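Local structure of putative amidohydrolase (Unidentified, 3MKV) at residues 71-76 against 329-334; 276-281 against 325-330. The protein probably works as a zinc-dependent prolidase of the amidohydrolase superfamily, hydrolysing dipeptides that end in proline. All coordinates share one frame; numbering follows the deposited sequence.

Interaction 1 of 2, residues 71-76 against 329-334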
# COMPACT_ATOMS: atom_id res chain seq x y z
N ILE A 71 28.13 18.26 6.39
CA ILE A 71 29.49 18.05 5.89
C ILE A 71 29.76 18.81 4.60
O ILE A 71 30.91 18.85 4.13
CB ILE A 71 29.79 16.55 5.67
CG1 ILE A 71 28.85 15.95 4.62
CG2 ILE A 71 29.70 15.77 6.97
CD1 ILE A 71 29.27 14.55 4.16
N GLU A 72 28.72 19.40 4.02
CA GLU A 72 28.90 20.35 2.92
C GLU A 72 27.81 21.41 2.86
O GLU A 72 26.82 21.32 3.58
CB GLU A 72 29.09 19.67 1.56
CG GLU A 72 28.73 18.19 1.49
CD GLU A 72 28.81 17.65 0.06
OE1 GLU A 72 29.41 16.56 -0.15
OE2 GLU A 72 28.29 18.33 -0.85
N PHE A 73 28.03 22.42 2.02
CA PHE A 73 27.08 23.53 1.84
C PHE A 73 25.73 23.12 1.21
O PHE A 73 24.71 23.78 1.44
CB PHE A 73 27.71 24.65 1.00
CG PHE A 73 28.69 25.52 1.77
CD1 PHE A 73 30.05 25.26 1.72
CD2 PHE A 73 28.24 26.59 2.53
CE1 PHE A 73 30.95 26.06 2.43
CE2 PHE A 73 29.14 27.39 3.24
CZ PHE A 73 30.49 27.12 3.18
N ASN A 74 25.72 22.06 0.42
CA ASN A 74 24.48 21.60 -0.21
C ASN A 74 23.80 20.48 0.60
O ASN A 74 24.12 19.29 0.47
CB ASN A 74 24.76 21.14 -1.65
CG ASN A 74 23.50 20.72 -2.39
OD1 ASN A 74 22.40 20.71 -1.84
ND2 ASN A 74 23.66 20.36 -3.67
N LEU A 75 22.85 20.89 1.43
CA LEU A 75 22.24 20.00 2.41
C LEU A 75 21.34 18.95 1.77
O LEU A 75 21.37 17.78 2.15
CB LEU A 75 21.49 20.82 3.46
CG LEU A 75 22.42 21.80 4.19
CD1 LEU A 75 21.66 22.59 5.25
CD2 LEU A 75 23.58 21.05 4.83
N PRO A 76 20.53 19.35 0.78
CA PRO A 76 19.71 18.35 0.11
C PRO A 76 20.60 17.25 -0.44
O PRO A 76 20.25 16.07 -0.36
CB PRO A 76 19.07 19.13 -1.04
CG PRO A 76 19.05 20.55 -0.57
CD PRO A 76 20.33 20.70 0.21
N GLY A 329 29.77 22.63 6.00
CA GLY A 329 30.88 22.17 5.17
C GLY A 329 32.26 22.63 5.61
O GLY A 329 32.67 22.40 6.75
N GLU A 330 32.95 23.26 4.68
CA GLU A 330 34.29 23.77 4.85
C GLU A 330 34.37 24.86 5.89
O GLU A 330 35.36 25.01 6.57
CB GLU A 330 34.79 24.30 3.51
CG GLU A 330 35.09 23.24 2.48
CD GLU A 330 33.88 22.78 1.67
OE1 GLU A 330 32.73 23.12 2.00
OE2 GLU A 330 34.09 22.05 0.68
N ALA A 331 33.31 25.65 5.96
CA ALA A 331 33.22 26.82 6.83
C ALA A 331 33.17 26.48 8.31
O ALA A 331 33.46 27.33 9.16
CB ALA A 331 32.02 27.64 6.46
N GLN A 332 32.78 25.25 8.62
CA GLN A 332 32.79 24.78 9.99
C GLN A 332 34.08 25.17 10.69
O GLN A 332 34.13 25.28 11.91
CB GLN A 332 32.59 23.27 10.06
CG GLN A 332 31.24 22.81 9.57
CD GLN A 332 30.53 21.89 10.56
OE1 GLN A 332 30.81 21.93 11.76
NE2 GLN A 332 29.59 21.09 10.07
N ARG A 333 35.15 25.36 9.92
CA ARG A 333 36.44 25.66 10.53
C ARG A 333 36.46 27.04 11.23
O ARG A 333 37.36 27.32 12.03
CB ARG A 333 37.55 25.61 9.49
CG ARG A 333 38.05 26.98 9.09
CD ARG A 333 37.45 27.46 7.80
NE ARG A 333 38.34 27.19 6.67
CZ ARG A 333 38.41 27.94 5.57
NH1 ARG A 333 37.64 29.02 5.45
NH2 ARG A 333 39.25 27.60 4.60
N LEU A 334 35.45 27.86 10.92
CA LEU A 334 35.40 29.26 11.34
C LEU A 334 34.68 29.48 12.67
O LEU A 334 34.58 30.60 13.15
CB LEU A 334 34.73 30.12 10.25
CG LEU A 334 35.51 30.27 8.94
CD1 LEU A 334 34.60 30.72 7.81
CD2 LEU A 334 36.68 31.24 9.11
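Gly329 lies directly against the backbone of Ile71 and Glu72, and here the two main chains pass closely: its CA comes within 3.5 Å of Glu72 CA and makes a CH···O contact of 3.5 Å with Ile71 O. With no side chain, glycine suits so close a passage of two main chains, and it also readily adopts the positive phi (49°) with which the chain turns. A backbone hydrogen bond between Gly329 and Ala70 ties down the same spot.

Beyond the glycine, Phe73 carries the apolar part. Its CG stands anti to the carbonyl carbon, which carries the ring towards 329-334, and its CZ meets Ala331 CB at 3.7 Å, a small methyl beside a large ring. At the ring edge by CD1 and CE1 the packing turns polar. The chain of Glu330 bends at chi2 (85°) and brings OE1 to 3.4 Å from Phe73 CD1, near the ring plane, where the weakly positive ring hydrogens would probably suit an anionic oxygen; carboxylate and ring are tilted by only 17°.

Towards solvent the contact loosens. Glu72 is partly exposed and leads its carboxylate away from 329-334, to salt bridges with Arg77 and Arg89.

The 71-76 segment runs into helix 75-78, with Asn74 as its N-cap, while Ala331 enters a short 3-10 segment. Phe73 and Ala331 both rest on helix 277-286, through Leu283 and through Ala282 and Glu286 respectively; Ile71 and Gln332 face helix 83-99, where both touch Ile93.

Interaction 2 of 2, residues 276-281 against 325-330. With ZN (zinc ion), chain I.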
# COMPACT_ATOMS: atom_id res chain seq x y z
N THR A 276 23.61 33.47 15.29
CA THR A 276 24.61 32.63 14.64
C THR A 276 25.32 33.40 13.52
O THR A 276 25.39 32.94 12.37
CB THR A 276 23.98 31.32 14.11
OG1 THR A 276 22.93 31.63 13.17
CG2 THR A 276 23.39 30.51 15.27
N LEU A 277 25.84 34.58 13.87
CA LEU A 277 26.38 35.57 12.91
C LEU A 277 27.49 35.08 11.98
O LEU A 277 27.53 35.42 10.80
CB LEU A 277 26.86 36.82 13.65
CG LEU A 277 25.84 37.49 14.57
CD1 LEU A 277 26.43 38.71 15.25
CD2 LEU A 277 24.60 37.87 13.78
N VAL A 278 28.41 34.29 12.51
CA VAL A 278 29.57 33.86 11.73
C VAL A 278 29.16 33.13 10.45
O VAL A 278 29.85 33.21 9.42
CB VAL A 278 30.50 32.96 12.58
CG1 VAL A 278 29.75 31.71 13.05
CG2 VAL A 278 31.77 32.62 11.80
N THR A 279 28.04 32.42 10.51
CA THR A 279 27.60 31.63 9.37
C THR A 279 27.22 32.51 8.18
O THR A 279 27.50 32.16 7.04
CB THR A 279 26.43 30.70 9.72
OG1 THR A 279 26.15 29.87 8.59
CG2 THR A 279 25.19 31.51 10.07
N TYR A 280 26.59 33.64 8.45
CA TYR A 280 26.18 34.54 7.36
C TYR A 280 27.39 35.16 6.66
O TYR A 280 27.42 35.24 5.43
CB TYR A 280 25.18 35.58 7.87
CG TYR A 280 24.06 34.90 8.62
CD1 TYR A 280 23.29 33.94 8.00
CD2 TYR A 280 23.80 35.19 9.96
CE1 TYR A 280 22.27 33.29 8.66
CE2 TYR A 280 22.78 34.53 10.64
CZ TYR A 280 22.02 33.58 9.98
OH TYR A 280 21.00 32.90 10.61
N ASP A 281 28.39 35.57 7.43
CA ASP A 281 29.63 36.08 6.87
C ASP A 281 30.33 35.07 5.95
O ASP A 281 31.02 35.45 5.01
CB ASP A 281 30.59 36.51 7.99
CG ASP A 281 30.12 37.76 8.71
OD1 ASP A 281 30.90 38.32 9.51
OD2 ASP A 281 28.97 38.20 8.47
N THR A 325 26.87 29.10 16.22
CA THR A 325 27.64 29.33 15.01
C THR A 325 26.88 28.95 13.73
O THR A 325 26.84 29.75 12.79
CB THR A 325 29.03 28.62 15.08
OG1 THR A 325 28.86 27.21 15.27
CG2 THR A 325 29.89 29.19 16.23
N ASP A 326 26.31 27.75 13.70
CA ASP A 326 25.50 27.28 12.56
C ASP A 326 26.26 27.23 11.23
O ASP A 326 25.74 27.65 10.20
CB ASP A 326 24.24 28.15 12.39
CG ASP A 326 23.21 27.53 11.46
OD1 ASP A 326 23.21 26.29 11.28
OD2 ASP A 326 22.39 28.29 10.89
N LEU A 327 27.48 26.70 11.26
CA LEU A 327 28.32 26.65 10.06
C LEU A 327 28.18 25.35 9.26
O LEU A 327 27.83 24.30 9.82
CB LEU A 327 29.79 26.89 10.45
CG LEU A 327 30.13 28.31 10.94
CD1 LEU A 327 31.38 28.33 11.81
CD2 LEU A 327 30.28 29.29 9.78
N LEU A 328 28.50 25.41 7.97
CA LEU A 328 28.33 24.27 7.06
C LEU A 328 29.63 23.90 6.36
O LEU A 328 30.48 24.75 6.13
CB LEU A 328 27.27 24.58 6.00
CG LEU A 328 25.96 25.24 6.45
CD1 LEU A 328 25.13 25.66 5.26
CD2 LEU A 328 25.15 24.32 7.37
N GLY A 329 29.77 22.63 6.00
CA GLY A 329 30.88 22.17 5.17
C GLY A 329 32.26 22.63 5.61
O GLY A 329 32.67 22.40 6.75
N GLU A 330 32.95 23.26 4.68
CA GLU A 330 34.29 23.77 4.85
C GLU A 330 34.37 24.86 5.89
O GLU A 330 35.36 25.01 6.57
CB GLU A 330 34.79 24.30 3.51
CG GLU A 330 35.09 23.24 2.48
CD GLU A 330 33.88 22.78 1.67
OE1 GLU A 330 32.73 23.12 2.00
OE2 GLU A 330 34.09 22.05 0.68
ZN ZN I . 21.08 25.48 11.97
O HOH W 1 28.03 28.67 6.83
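The backbones of Thr276 and Thr325 come together with their CA atoms 4.5 Å apart, and the first turn of helix 277-286 then carries Thr279 past Asp326, whose backbone is in the left-handed region, to Leu327.

Thr279 makes the polar link. Its OG1 stands anti to the backbone N (chi1 -174°), which aims it at the loop, and donates a 2.8 Å hydrogen bond to Asp326 O. The hydroxyl approaches at a C=O···O angle of 134°, 43° out of the carbonyl plane and so not on a lone pair. A water donates to the same Thr279 OG1 at 2.8 Å and weakly accepts from Leu328 N, so the small hydroxyl is used in both directions. The carbonyl of Thr325 is hemmed in by carbon, with Thr279 CB 3.2 Å from Thr325 O and Val278 CG1 and Thr276 CB also against that oxygen. The compact beta-branched side chains suit this narrow seam.

Val278 and Leu327 cross at about a right angle, Val278 CG1 lying 4.0 Å from Leu327 CD1; beside them Leu327 CD2 reaches 3.6 Å from Thr279 CA, packing the helix against the loop. At the other end Thr276 CB backs onto Asp326 CB at 3.6 Å. Asp326 OD1 binds a zinc ion at 2.4 Å, a site completed by His65, His67 and the carboxylated Lys193. Thr276 OG1 bonds to His254, a ligand of the second zinc, so this threonine belongs to the second shell of the binuclear centre.

Asp326 is also joined by its backbone to His65 of strand 65-66, on which Thr276 packs, while Glu338 of helix 337-343 accepts hydrogen bonds from Leu277 N and Val278 N at the start of helix 277-286.

The two interactions share the loop 325-334 and sit on overlapping parts of it, with Gly329 and Glu330 in common and their centres 8 Å apart. Interaction 2 is wholly buried and lies at the metal centre of the barrel, where a helix start meets a zinc-bearing loop through threonine hydroxyl, carbonyl and water. Interaction 1 is only partly buried, joins the loop to 71-76 further from the zinc, and relies on close main chains and an aromatic ring, with acidic groups that are partly exposed. They meet in packing: the main chain of Leu334 lies against Leu327 and Val278, and the Phe73 ring against Leu328 O. Helix 277-286 supplies one side of interaction 2 and backs interaction 1.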